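PDB 3F8M: HTH-type transcriptional repressor PhnF from Mycobacterium smegmatis, which represses the phnDCE operon, which serves phosphate uptake, when phosphate is available to the cell, acting as a DNA-binding transcription factor of the GntR family. Local coordinates for residues Q17-E22 with E44-A49; D24-G29 with P35-R40; Q82-G87 with F207-V212; L129-V134 with A165-E170. One frame throughout, in Å; residues are numbered along the deposited sequence.

In the fold
PhnF illustrates how a repressor is divided into a DNA-binding head and a larger regulatory body, each with its own set of contacts. Contacts 1 and 2 come first along the chain, the second nested within the loop closed by the first; their centres lie 11 Å apart, and both join helix 15-29 to the region of helix 39-45 in the winged helix-turn-helix domain. Contacts 3 and 4 follow, contact 4 nested inside the loop closed by contact 3. They reach the same six-stranded antiparallel sheet of the UTRA domain, with centres 14 Å apart, and touch where Tyr168 OH meets Arg211 NH1. Some 39 Å separates the centres of contacts 1 and 3, in keeping with a DNA-binding domain set apart from the UTRA sheet.

Contact 1: residues Q17-E22 with E44-A49; sequences QVVRAE and EQFEVA
The phenyl ring of Phe46 is covered on both faces: CB of Glu22 lies 3.7 Å above one, displaced from the centre, and CG of the adjacent Gln45 lies over the middle of the other. This packing joins the first helix of the winged helix-turn-helix domain, 15-29, to the turn that leads from helix 39-45 into helix 50-62, within the predicted DNA-binding motif. Glu22 makes a CH-pi contact, its CB 4.0 Å from the centroid of the Phe46 ring. Its chain then turns about the CB-CG bond (chi2 -87°), which carries the carboxylate out past the rim near CE1, still above the ring plane, with the two planes 38° apart and Glu22 CD 3.3 Å from Phe46 CE1. The charge is met by Arg25, whose NH1 forms a salt bridge with Glu22 OE1. Phe46 is the first residue to leave helical geometry after helix 39-45, and its ring packs the start of the turn against the first helix. Val48, further along the same turn, also packs on Val53 of helix 50-62. One methyl of Val19 serves both hydrophobic residues of the turn: CG2 lies 3.8 Å from Phe46 CD2 and 4.0 Å from Val48 CG2.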
loop_
_atom_site.group_PDB
_atom_site.type_symbol
_atom_site.label_atom_id
_atom_site.label_comp_id
_atom_site.label_asym_id
_atom_site.label_seq_id
_atom_site.Cartn_x
_atom_site.Cartn_y
_atom_site.Cartn_z
ATOM N N GLN A 17 -22.898 -15.002 -20.630
ATOM C CA GLN A 17 -21.487 -15.370 -20.807
ATOM C C GLN A 17 -20.944 -14.814 -22.126
ATOM O O GLN A 17 -19.819 -14.315 -22.176
ATOM C CB GLN A 17 -21.308 -16.891 -20.790
ATOM C CG GLN A 17 -21.453 -17.561 -19.428
ATOM C CD GLN A 17 -20.928 -19.000 -19.430
ATOM O OE1 GLN A 17 -21.303 -19.812 -20.284
ATOM N NE2 GLN A 17 -20.060 -19.318 -18.470
ATOM N N VAL A 18 -21.755 -14.914 -23.182
ATOM C CA VAL A 18 -21.390 -14.444 -24.526
ATOM C C VAL A 18 -21.144 -12.928 -24.579
ATOM O O VAL A 18 -20.178 -12.488 -25.215
ATOM C CB VAL A 18 -22.408 -14.917 -25.605
ATOM C CG1 VAL A 18 -22.161 -14.237 -26.949
ATOM C CG2 VAL A 18 -22.341 -16.444 -25.755
ATOM N N VAL A 19 -21.992 -12.137 -23.915
ATOM C CA VAL A 19 -21.777 -10.684 -23.857
ATOM C C VAL A 19 -20.419 -10.330 -23.227
ATOM O O VAL A 19 -19.694 -9.493 -23.769
ATOM C CB VAL A 19 -22.947 -9.896 -23.187
ATOM C CG1 VAL A 19 -22.781 -9.796 -21.660
ATOM C CG2 VAL A 19 -23.071 -8.490 -23.829
ATOM N N ARG A 20 -20.073 -10.984 -22.112
ATOM C CA ARG A 20 -18.762 -10.802 -21.482
ATOM C C ARG A 20 -17.600 -11.168 -22.416
ATOM O O ARG A 20 -16.549 -10.529 -22.381
ATOM C CB ARG A 20 -18.662 -11.578 -20.168
ATOM C CG ARG A 20 -19.187 -10.794 -18.956
ATOM C CD ARG A 20 -19.815 -11.708 -17.876
ATOM N NE ARG A 20 -20.503 -10.944 -16.823
ATOM C CZ ARG A 20 -21.821 -10.742 -16.764
ATOM N NH1 ARG A 20 -22.626 -11.235 -17.704
ATOM N NH2 ARG A 20 -22.342 -10.033 -15.772
ATOM N N ALA A 21 -17.798 -12.171 -23.267
ATOM C CA ALA A 21 -16.765 -12.578 -24.226
ATOM C C ALA A 21 -16.681 -11.588 -25.386
ATOM O O ALA A 21 -15.600 -11.340 -25.926
ATOM C CB ALA A 21 -17.051 -13.989 -24.756
ATOM N N GLU A 22 -17.832 -11.046 -25.774
ATOM C CA GLU A 22 -17.891 -10.068 -26.853
ATOM C C GLU A 22 -17.223 -8.746 -26.420
ATOM O O GLU A 22 -16.599 -8.072 -27.245
ATOM C CB GLU A 22 -19.335 -9.852 -27.334
ATOM C CG GLU A 22 -19.874 -10.964 -28.261
ATOM C CD GLU A 22 -19.540 -10.729 -29.740
ATOM O OE1 GLU A 22 -18.573 -9.987 -30.038
ATOM O OE2 GLU A 22 -20.256 -11.290 -30.613
ATOM N N GLU A 44 -28.931 -4.572 -26.912
ATOM C CA GLU A 44 -29.731 -4.950 -28.076
ATOM C C GLU A 44 -28.911 -5.748 -29.106
ATOM O O GLU A 44 -29.403 -6.732 -29.662
ATOM C CB GLU A 44 -30.427 -3.722 -28.690
ATOM C CG GLU A 44 -31.236 -2.938 -27.635
ATOM C CD GLU A 44 -32.402 -2.105 -28.199
ATOM O OE1 GLU A 44 -32.332 -1.648 -29.365
ATOM O OE2 GLU A 44 -33.392 -1.906 -27.450
ATOM N N GLN A 45 -27.648 -5.355 -29.295
ATOM C CA GLN A 45 -26.740 -6.048 -30.215
ATOM C C GLN A 45 -26.667 -7.501 -29.788
ATOM O O GLN A 45 -26.841 -8.390 -30.611
ATOM C CB GLN A 45 -25.349 -5.386 -30.220
ATOM C CG GLN A 45 -24.384 -5.923 -31.283
ATOM C CD GLN A 45 -23.044 -5.159 -31.357
ATOM O OE1 GLN A 45 -22.837 -4.146 -30.676
ATOM N NE2 GLN A 45 -22.133 -5.655 -32.186
ATOM N N PHE A 46 -26.504 -7.742 -28.485
ATOM C CA PHE A 46 -26.286 -9.102 -27.979
ATOM C C PHE A 46 -27.468 -9.797 -27.257
ATOM O O PHE A 46 -27.263 -10.745 -26.490
ATOM C CB PHE A 46 -25.004 -9.128 -27.128
ATOM C CG PHE A 46 -23.803 -8.588 -27.860
ATOM C CD1 PHE A 46 -23.288 -9.259 -28.978
ATOM C CD2 PHE A 46 -23.204 -7.393 -27.462
ATOM C CE1 PHE A 46 -22.184 -8.747 -29.695
ATOM C CE2 PHE A 46 -22.084 -6.879 -28.160
ATOM C CZ PHE A 46 -21.586 -7.560 -29.280
ATOM N N GLU A 47 -28.687 -9.329 -27.516
ATOM C CA GLU A 47 -29.902 -9.934 -26.926
ATOM C C GLU A 47 -29.754 -10.242 -25.432
ATOM O O GLU A 47 -30.026 -11.363 -24.991
ATOM C CB GLU A 47 -30.346 -11.188 -27.701
ATOM C CG GLU A 47 -30.669 -10.909 -29.155
ATOM C CD GLU A 47 -31.421 -12.041 -29.806
ATOM O OE1 GLU A 47 -31.495 -13.146 -29.199
ATOM O OE2 GLU A 47 -31.956 -11.804 -30.913
ATOM N N VAL A 48 -29.325 -9.226 -24.670
ATOM C CA VAL A 48 -29.341 -9.251 -23.205
ATOM C C VAL A 48 -29.938 -7.952 -22.635
ATOM O O VAL A 48 -30.112 -6.957 -23.341
ATOM C CB VAL A 48 -27.917 -9.499 -22.592
ATOM C CG1 VAL A 48 -27.337 -10.865 -23.045
ATOM C CG2 VAL A 48 -26.970 -8.374 -22.959
ATOM N N ALA A 49 -30.283 -7.990 -21.357
ATOM C CA ALA A 49 -30.808 -6.849 -20.643
ATOM C C ALA A 49 -29.750 -5.744 -20.615
ATOM O O ALA A 49 -28.548 -6.036 -20.635
ATOM C CB ALA A 49 -31.164 -7.256 -19.234
#

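Contact 2: residues D24-G29 with P35-R40; sequences DRMLDG and PFPAER
Met26 reaches from helix 15-29 to Phe36 and Pro37, on the extended chain just before helix 39-45, in the winged helix-turn-helix domain. Its CB begins the contact 4.1 Å from Phe36 CE1. With CG anti to the carbonyl carbon and SD anti to CA (chi2 168°), the chain runs out obliquely past the ring's CE1 edge. The sulfur stands at the edge of the ring, 5.3 Å from the Phe36 centroid and 80° off the normal, a Met-aromatic contact made in the edge orientation. A final bend about the CG-SD bond (chi3 73°) brings the terminal methyl closest of all, approaching the ring obliquely, with Met26 CE 3.2 Å from Phe36 CD1, a tight approach. The same methyl also touches the proline ring, 3.7 Å from Pro37 CD. One residue on, Leu27 meets another part of the aromatic rim, its CG lying in the ring plane 3.8 Å from Phe36 CZ; the two side chains cross at about a right angle. Beyond these residues, Phe36 and Leu27 both pack on Val75 of strand 72-75, and Leu27 also on Leu60 of helix 50-62, which extends the cluster toward the wing. Across this interface the contact is made by carbon and sulfur alone, which implies that dispersion and the fit of shapes, rather than directed polar bonds, hold the helix against the approach to the helix-turn-helix.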
loop_
_atom_site.group_PDB
_atom_site.type_symbol
_atom_site.label_atom_id
_atom_site.label_comp_id
_atom_site.label_asym_id
_atom_site.label_seq_id
_atom_site.Cartn_x
_atom_site.Cartn_y
_atom_site.Cartn_z
ATOM N N ASP A 24 -14.736 -8.527 -24.245
ATOM C CA ASP A 24 -13.305 -8.861 -24.300
ATOM C C ASP A 24 -12.758 -8.740 -25.735
ATOM O O ASP A 24 -11.718 -8.124 -25.953
ATOM C CB ASP A 24 -13.035 -10.262 -23.751
ATOM C CG ASP A 24 -12.950 -10.298 -22.230
ATOM O OD1 ASP A 24 -12.909 -9.220 -21.593
ATOM O OD2 ASP A 24 -12.917 -11.425 -21.669
ATOM N N ARG A 25 -13.480 -9.311 -26.692
ATOM C CA ARG A 25 -13.134 -9.190 -28.103
ATOM C C ARG A 25 -13.155 -7.730 -28.569
ATOM O O ARG A 25 -12.269 -7.307 -29.320
ATOM C CB ARG A 25 -14.075 -10.040 -28.965
ATOM C CG ARG A 25 -13.704 -10.078 -30.460
ATOM C CD ARG A 25 -14.669 -10.945 -31.266
ATOM N NE ARG A 25 -14.771 -12.314 -30.741
ATOM C CZ ARG A 25 -15.659 -12.727 -29.833
ATOM N NH1 ARG A 25 -16.547 -11.879 -29.324
ATOM N NH2 ARG A 25 -15.661 -13.995 -29.426
ATOM N N MET A 26 -14.158 -6.963 -28.146
ATOM C CA MET A 26 -14.149 -5.527 -28.473
ATOM C C MET A 26 -12.873 -4.900 -27.932
ATOM O O MET A 26 -12.125 -4.253 -28.689
ATOM C CB MET A 26 -15.379 -4.803 -27.929
ATOM C CG MET A 26 -16.633 -5.023 -28.762
ATOM S SD MET A 26 -18.031 -4.431 -27.820
ATOM C CE MET A 26 -17.829 -2.657 -27.904
ATOM N N LEU A 27 -12.608 -5.141 -26.641
ATOM C CA LEU A 27 -11.443 -4.577 -25.959
ATOM C C LEU A 27 -10.127 -4.871 -26.668
ATOM O O LEU A 27 -9.258 -4.000 -26.713
ATOM C CB LEU A 27 -11.374 -5.031 -24.502
ATOM C CG LEU A 27 -12.042 -4.102 -23.494
ATOM C CD1 LEU A 27 -11.995 -4.719 -22.105
ATOM C CD2 LEU A 27 -11.417 -2.693 -23.493
ATOM N N ASP A 28 -9.982 -6.075 -27.236
ATOM C CA ASP A 28 -8.760 -6.420 -28.000
ATOM C C ASP A 28 -8.478 -5.476 -29.175
ATOM O O ASP A 28 -7.318 -5.216 -29.516
ATOM C CB ASP A 28 -8.816 -7.862 -28.530
ATOM C CG ASP A 28 -7.513 -8.277 -29.225
ATOM O OD1 ASP A 28 -6.462 -8.298 -28.545
ATOM O OD2 ASP A 28 -7.529 -8.557 -30.451
ATOM N N GLY A 29 -9.549 -4.994 -29.803
ATOM C CA GLY A 29 -9.450 -4.163 -30.993
ATOM C C GLY A 29 -9.440 -2.667 -30.764
ATOM O O GLY A 29 -9.244 -1.898 -31.708
ATOM N N PRO A 35 -14.296 5.044 -26.662
ATOM C CA PRO A 35 -15.590 4.811 -25.972
ATOM C C PRO A 35 -16.402 3.651 -26.496
ATOM O O PRO A 35 -16.486 3.472 -27.716
ATOM C CB PRO A 35 -16.361 6.109 -26.240
ATOM C CG PRO A 35 -15.843 6.595 -27.578
ATOM C CD PRO A 35 -14.376 6.151 -27.651
ATOM N N PHE A 36 -17.009 2.878 -25.582
ATOM C CA PHE A 36 -17.925 1.814 -25.949
ATOM C C PHE A 36 -19.212 2.476 -26.424
ATOM O O PHE A 36 -19.501 3.583 -25.999
ATOM C CB PHE A 36 -18.228 0.933 -24.718
ATOM C CG PHE A 36 -17.158 -0.086 -24.460
ATOM C CD1 PHE A 36 -17.241 -1.352 -25.015
ATOM C CD2 PHE A 36 -16.033 0.248 -23.726
ATOM C CE1 PHE A 36 -16.207 -2.290 -24.824
ATOM C CE2 PHE A 36 -15.019 -0.689 -23.526
ATOM C CZ PHE A 36 -15.108 -1.938 -24.064
ATOM N N PRO A 37 -19.991 1.784 -27.261
ATOM C CA PRO A 37 -21.372 2.212 -27.582
ATOM C C PRO A 37 -22.135 2.305 -26.281
ATOM O O PRO A 37 -21.698 1.699 -25.319
ATOM C CB PRO A 37 -21.907 1.004 -28.342
ATOM C CG PRO A 37 -20.723 0.571 -29.158
ATOM C CD PRO A 37 -19.581 0.646 -28.106
ATOM N N ALA A 38 -23.258 3.023 -26.244
ATOM C CA ALA A 38 -24.082 3.050 -25.022
ATOM C C ALA A 38 -24.610 1.660 -24.631
ATOM O O ALA A 38 -24.790 0.728 -25.478
ATOM C CB ALA A 38 -25.258 4.099 -25.111
ATOM N N GLU A 39 -24.827 1.531 -23.327
ATOM C CA GLU A 39 -25.212 0.268 -22.741
ATOM C C GLU A 39 -26.409 -0.316 -23.468
ATOM O O GLU A 39 -26.376 -1.464 -23.830
ATOM C CB GLU A 39 -25.432 0.393 -21.223
ATOM C CG GLU A 39 -26.641 1.129 -20.718
ATOM C CD GLU A 39 -26.942 0.774 -19.223
ATOM O OE1 GLU A 39 -25.997 0.707 -18.389
ATOM O OE2 GLU A 39 -28.130 0.557 -18.883
ATOM N N ARG A 40 -27.410 0.496 -23.764
ATOM C CA ARG A 40 -28.606 -0.025 -24.435
ATOM C C ARG A 40 -28.321 -0.584 -25.823
ATOM O O ARG A 40 -28.929 -1.604 -26.199
ATOM C CB ARG A 40 -29.672 1.046 -24.551
ATOM C CG ARG A 40 -31.058 0.517 -24.774
ATOM C CD ARG A 40 -32.045 1.586 -24.293
ATOM N NE ARG A 40 -33.331 1.416 -24.960
ATOM C CZ ARG A 40 -34.325 0.667 -24.498
ATOM N NH1 ARG A 40 -34.199 0.012 -23.346
ATOM N NH2 ARG A 40 -35.449 0.576 -25.197
#

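Contact 3: residues Q82-G87 with F207-V212; sequences QPLGMG and FLLNRV
Arg211 grips the carbonyl oxygen of Gly85 end-on with both terminal nitrogens, NH1 and NH2 each 2.9 Å from Gly85 O. Its chain leaves strand 206-214 of the UTRA sheet extended, with CG anti to the backbone N, then bends at chi3 (-60°) to bring the end of the guanidinium to the segment after strand 80-83. The oxygen lies in the guanidinium plane, whereas both nitrogens stand above the carbonyl plane on the same face. Sharing one acceptor leaves both bonds bent, with N-H...O angles of 143° and 145°. Gly85 has backbone angles that would press a side chain against the preceding carbonyl, so glycine suits this turn of the chain. Beside the polar grip, Leu84 and Leu209, each with CG anti to its carbonyl carbon, cross obliquely and touch through their CD2 methyls, 3.8 Å apart. Leu84 also packs on Leu84 of the second subunit, which puts this end of the contact at the dimer interface. With Asp183 salt-bridged to NH2, the hydroxyl of Tyr168 on NH1 and the Gly85 carbonyl shared between them, the guanidinium is probably fixed in rotation and its charge partly balanced, so that a buried arginine joins the incoming segment to the sheet.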
loop_
_atom_site.group_PDB
_atom_site.type_symbol
_atom_site.label_atom_id
_atom_site.label_comp_id
_atom_site.label_asym_id
_atom_site.label_seq_id
_atom_site.Cartn_x
_atom_site.Cartn_y
_atom_site.Cartn_z
ATOM N N GLN A 82 -0.042 -6.111 -8.240
ATOM C CA GLN A 82 1.041 -6.902 -7.716
ATOM C C GLN A 82 0.814 -7.380 -6.281
ATOM O O GLN A 82 0.650 -6.555 -5.374
ATOM C CB GLN A 82 2.285 -6.041 -7.788
ATOM C CG GLN A 82 3.477 -6.633 -7.141
ATOM C CD GLN A 82 4.724 -6.220 -7.858
ATOM O OE1 GLN A 82 5.517 -7.065 -8.233
ATOM N NE2 GLN A 82 4.904 -4.908 -8.060
ATOM N N PRO A 83 0.842 -8.710 -6.067
ATOM C CA PRO A 83 0.746 -9.273 -4.719
ATOM C C PRO A 83 1.926 -8.786 -3.881
ATOM O O PRO A 83 3.049 -8.675 -4.405
ATOM C CB PRO A 83 0.849 -10.782 -4.957
ATOM C CG PRO A 83 0.572 -10.983 -6.421
ATOM C CD PRO A 83 1.065 -9.752 -7.084
ATOM N N LEU A 84 1.687 -8.442 -2.615
ATOM C CA LEU A 84 2.798 -8.171 -1.707
ATOM C C LEU A 84 3.395 -9.522 -1.329
ATOM O O LEU A 84 2.688 -10.487 -1.062
ATOM C CB LEU A 84 2.372 -7.350 -0.481
ATOM C CG LEU A 84 2.183 -5.840 -0.674
ATOM C CD1 LEU A 84 1.462 -5.275 0.535
ATOM C CD2 LEU A 84 3.510 -5.106 -0.913
ATOM N N GLY A 85 4.710 -9.620 -1.374
ATOM C CA GLY A 85 5.365 -10.892 -1.039
ATOM C C GLY A 85 6.567 -11.072 -1.930
ATOM O O GLY A 85 7.137 -10.088 -2.391
ATOM N N MET A 86 6.894 -12.330 -2.220
ATOM C CA MET A 86 8.159 -12.701 -2.863
ATOM C C MET A 86 8.024 -13.073 -4.353
ATOM O O MET A 86 9.004 -13.496 -4.998
ATOM C CB MET A 86 8.817 -13.825 -2.043
ATOM C CG MET A 86 9.320 -13.331 -0.671
ATOM S SD MET A 86 9.350 -14.532 0.711
ATOM C CE MET A 86 7.610 -14.595 1.159
ATOM N N GLY A 87 6.822 -12.888 -4.903
ATOM C CA GLY A 87 6.558 -13.152 -6.314
ATOM C C GLY A 87 7.151 -12.084 -7.217
ATOM O O GLY A 87 7.814 -11.165 -6.751
ATOM N N PHE A 207 3.717 5.429 -4.804
ATOM C CA PHE A 207 3.889 4.506 -3.718
ATOM C C PHE A 207 5.422 4.457 -3.481
ATOM O O PHE A 207 6.179 4.471 -4.445
ATOM C CB PHE A 207 3.540 3.110 -4.148
ATOM C CG PHE A 207 2.073 2.749 -4.054
ATOM C CD1 PHE A 207 1.465 2.544 -2.808
ATOM C CD2 PHE A 207 1.356 2.495 -5.218
ATOM C CE1 PHE A 207 0.119 2.153 -2.724
ATOM C CE2 PHE A 207 -0.007 2.100 -5.141
ATOM C CZ PHE A 207 -0.594 1.937 -3.896
ATOM N N LEU A 208 5.816 4.392 -2.214
ATOM C CA LEU A 208 7.232 4.233 -1.822
ATOM C C LEU A 208 7.295 3.051 -0.881
ATOM O O LEU A 208 6.779 3.102 0.251
ATOM C CB LEU A 208 7.767 5.547 -1.182
ATOM C CG LEU A 208 9.183 5.326 -0.602
ATOM C CD1 LEU A 208 10.133 4.986 -1.723
ATOM C CD2 LEU A 208 9.691 6.491 0.261
ATOM N N LEU A 209 7.820 1.936 -1.378
ATOM C CA LEU A 209 7.999 0.742 -0.575
ATOM C C LEU A 209 9.446 0.581 -0.196
ATOM O O LEU A 209 10.313 0.779 -1.025
ATOM C CB LEU A 209 7.597 -0.517 -1.338
ATOM C CG LEU A 209 6.099 -0.731 -1.225
ATOM C CD1 LEU A 209 5.445 0.235 -2.170
ATOM C CD2 LEU A 209 5.742 -2.147 -1.533
ATOM N N ASN A 210 9.675 0.185 1.041
ATOM C CA ASN A 210 11.015 -0.169 1.506
ATOM C C ASN A 210 10.984 -1.560 2.034
ATOM O O ASN A 210 10.151 -1.872 2.888
ATOM C CB ASN A 210 11.468 0.812 2.595
ATOM C CG ASN A 210 12.000 2.060 2.002
ATOM O OD1 ASN A 210 13.031 2.027 1.307
ATOM N ND2 ASN A 210 11.257 3.157 2.154
ATOM N N ARG A 211 11.865 -2.421 1.510
ATOM C CA ARG A 211 11.887 -3.830 1.887
ATOM C C ARG A 211 13.248 -4.269 2.368
ATOM O O ARG A 211 14.251 -3.839 1.824
ATOM C CB ARG A 211 11.529 -4.690 0.690
ATOM C CG ARG A 211 11.934 -6.162 0.848
ATOM C CD ARG A 211 11.303 -7.033 -0.214
ATOM N NE ARG A 211 9.839 -6.993 -0.182
ATOM C CZ ARG A 211 9.076 -7.808 -0.903
ATOM N NH1 ARG A 211 9.635 -8.714 -1.704
ATOM N NH2 ARG A 211 7.760 -7.734 -0.826
ATOM N N VAL A 212 13.280 -5.115 3.390
ATOM C CA VAL A 212 14.469 -5.886 3.711
ATOM C C VAL A 212 14.015 -7.335 3.590
ATOM O O VAL A 212 12.941 -7.704 4.106
ATOM C CB VAL A 212 15.027 -5.633 5.126
ATOM C CG1 VAL A 212 16.354 -6.363 5.305
ATOM C CG2 VAL A 212 15.204 -4.112 5.378
#

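Contact 4: residues L129-V134 with A165-E170; sequences LQLERV and ASLYAE
Arg133 sends one hydrogen bond across to the loop before helix 167-173: NH2 lies 2.7 Å from Ala165 O, and the N-H...O angle of 164° makes it nearly straight. The donor is in the carbonyl plane, and the oxygen in turn lies at the edge of the guanidinium, close to its plane. Beside it the contact turns apolar, Leu131 CD2 resting 4.3 Å from Leu167 CD2. Leu131 also covers the arginine within its own strand, its CD2 standing 3.6 Å above one face of the guanidinium, off to one side of the middle. The donor is probably positioned by a bend of the chain (chi3 -59°) and by two further partners: NE forms a salt bridge with Glu145 of the next strand, and NH2 has a second acceptor in the carbonyl of His163. On the other side, the acceptor carbonyl directly precedes a capped helix start: Ser166 is the N-cap, and its OG accepts from Ala169 N at 3.0 Å. The loop carbonyls of His163 and Ala165 are thus both bound by Arg133, and Ser166 caps the helix that follows. Further out, Phe161 packs on Leu131, Arg133 and Leu167 alike, while Leu157 of helix 157-160 also touches Leu167. Helix 167-173 thus begins against one face of the UTRA sheet, over strand 127-137, which runs between strands 100-111 and 140-150.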
loop_
_atom_site.group_PDB
_atom_site.type_symbol
_atom_site.label_atom_id
_atom_site.label_comp_id
_atom_site.label_asym_id
_atom_site.label_seq_id
_atom_site.Cartn_x
_atom_site.Cartn_y
_atom_site.Cartn_z
ATOM N N LEU A 129 26.724 -3.411 -3.387
ATOM C CA LEU A 129 26.487 -3.306 -4.803
ATOM C C LEU A 129 25.069 -2.819 -4.956
ATOM O O LEU A 129 24.181 -3.455 -4.425
ATOM C CB LEU A 129 26.677 -4.659 -5.499
ATOM C CG LEU A 129 26.424 -4.720 -7.009
ATOM C CD1 LEU A 129 27.289 -3.708 -7.747
ATOM C CD2 LEU A 129 26.655 -6.193 -7.559
ATOM N N GLN A 130 24.862 -1.707 -5.666
ATOM C CA GLN A 130 23.480 -1.188 -5.861
ATOM C C GLN A 130 23.060 -1.347 -7.304
ATOM O O GLN A 130 23.802 -0.963 -8.210
ATOM C CB GLN A 130 23.415 0.285 -5.498
ATOM C CG GLN A 130 22.027 0.937 -5.767
ATOM C CD GLN A 130 21.995 2.387 -5.361
ATOM O OE1 GLN A 130 21.755 2.687 -4.201
ATOM N NE2 GLN A 130 22.197 3.287 -6.312
ATOM N N LEU A 131 21.867 -1.923 -7.499
ATOM C CA LEU A 131 21.296 -2.083 -8.793
ATOM C C LEU A 131 20.093 -1.131 -8.854
ATOM O O LEU A 131 19.191 -1.186 -7.993
ATOM C CB LEU A 131 20.778 -3.506 -8.979
ATOM C CG LEU A 131 19.968 -3.745 -10.274
ATOM C CD1 LEU A 131 20.770 -3.415 -11.574
ATOM C CD2 LEU A 131 19.443 -5.179 -10.283
ATOM N N GLU A 132 20.076 -0.280 -9.876
ATOM C CA GLU A 132 18.895 0.587 -10.121
ATOM C C GLU A 132 18.330 0.280 -11.469
ATOM O O GLU A 132 19.062 0.151 -12.453
ATOM C CB GLU A 132 19.251 2.049 -10.126
ATOM C CG GLU A 132 19.338 2.685 -8.810
ATOM C CD GLU A 132 18.850 4.159 -8.830
ATOM O OE1 GLU A 132 19.313 4.955 -9.690
ATOM O OE2 GLU A 132 18.066 4.505 -7.928
ATOM N N ARG A 133 17.011 0.091 -11.510
ATOM C CA ARG A 133 16.332 -0.288 -12.731
ATOM C C ARG A 133 14.986 0.451 -12.744
ATOM O O ARG A 133 14.419 0.763 -11.680
ATOM C CB ARG A 133 16.054 -1.782 -12.750
ATOM C CG ARG A 133 17.343 -2.649 -12.871
ATOM C CD ARG A 133 17.061 -4.112 -13.106
ATOM N NE ARG A 133 16.277 -4.802 -12.096
ATOM C CZ ARG A 133 16.020 -6.111 -12.159
ATOM N NH1 ARG A 133 15.282 -6.692 -11.228
ATOM N NH2 ARG A 133 16.488 -6.826 -13.163
ATOM N N VAL A 134 14.492 0.674 -13.958
ATOM C CA VAL A 134 13.131 1.158 -14.197
ATOM C C VAL A 134 12.254 -0.014 -14.664
ATOM O O VAL A 134 12.663 -0.798 -15.527
ATOM C CB VAL A 134 13.135 2.298 -15.257
ATOM C CG1 VAL A 134 11.720 2.777 -15.588
ATOM C CG2 VAL A 134 13.997 3.475 -14.810
ATOM N N ALA A 165 16.138 -9.413 -16.092
ATOM C CA ALA A 165 15.453 -10.552 -15.516
ATOM C C ALA A 165 15.168 -10.385 -14.024
ATOM O O ALA A 165 15.512 -9.369 -13.423
ATOM C CB ALA A 165 16.285 -11.834 -15.775
ATOM N N SER A 166 14.523 -11.373 -13.419
ATOM C CA SER A 166 14.214 -11.273 -11.984
ATOM C C SER A 166 15.497 -11.462 -11.152
ATOM O O SER A 166 16.169 -12.493 -11.248
ATOM C CB SER A 166 13.156 -12.315 -11.591
ATOM O OG SER A 166 13.194 -12.549 -10.202
ATOM N N LEU A 167 15.827 -10.468 -10.319
ATOM C CA LEU A 167 16.947 -10.621 -9.386
ATOM C C LEU A 167 16.621 -11.711 -8.345
ATOM O O LEU A 167 17.526 -12.459 -7.889
ATOM C CB LEU A 167 17.233 -9.285 -8.668
ATOM C CG LEU A 167 18.411 -9.246 -7.702
ATOM C CD1 LEU A 167 19.762 -9.632 -8.382
ATOM C CD2 LEU A 167 18.497 -7.868 -7.055
ATOM N N TYR A 168 15.342 -11.843 -7.975
ATOM C CA TYR A 168 15.013 -12.856 -6.968
ATOM C C TYR A 168 15.313 -14.270 -7.491
ATOM O O TYR A 168 15.812 -15.139 -6.754
ATOM C CB TYR A 168 13.541 -12.730 -6.571
ATOM C CG TYR A 168 13.249 -11.601 -5.590
ATOM C CD1 TYR A 168 14.112 -10.514 -5.447
ATOM C CD2 TYR A 168 12.073 -11.603 -4.833
ATOM C CE1 TYR A 168 13.845 -9.487 -4.551
ATOM C CE2 TYR A 168 11.782 -10.558 -3.959
ATOM C CZ TYR A 168 12.678 -9.517 -3.810
ATOM O OH TYR A 168 12.392 -8.514 -2.908
ATOM N N ALA A 169 15.060 -14.491 -8.772
ATOM C CA ALA A 169 15.353 -15.811 -9.380
ATOM C C ALA A 169 16.862 -16.063 -9.392
ATOM O O ALA A 169 17.333 -17.169 -9.094
ATOM C CB ALA A 169 14.763 -15.898 -10.804
ATOM N N GLU A 170 17.621 -15.014 -9.687
ATOM C CA GLU A 170 19.076 -15.127 -9.668
ATOM C C GLU A 170 19.599 -15.426 -8.280
ATOM O O GLU A 170 20.513 -16.237 -8.110
ATOM C CB GLU A 170 19.735 -13.861 -10.236
ATOM C CG GLU A 170 21.271 -13.809 -10.009
ATOM C CD GLU A 170 22.027 -14.771 -10.919
ATOM O OE1 GLU A 170 21.443 -15.165 -11.940
ATOM O OE2 GLU A 170 23.198 -15.094 -10.633
#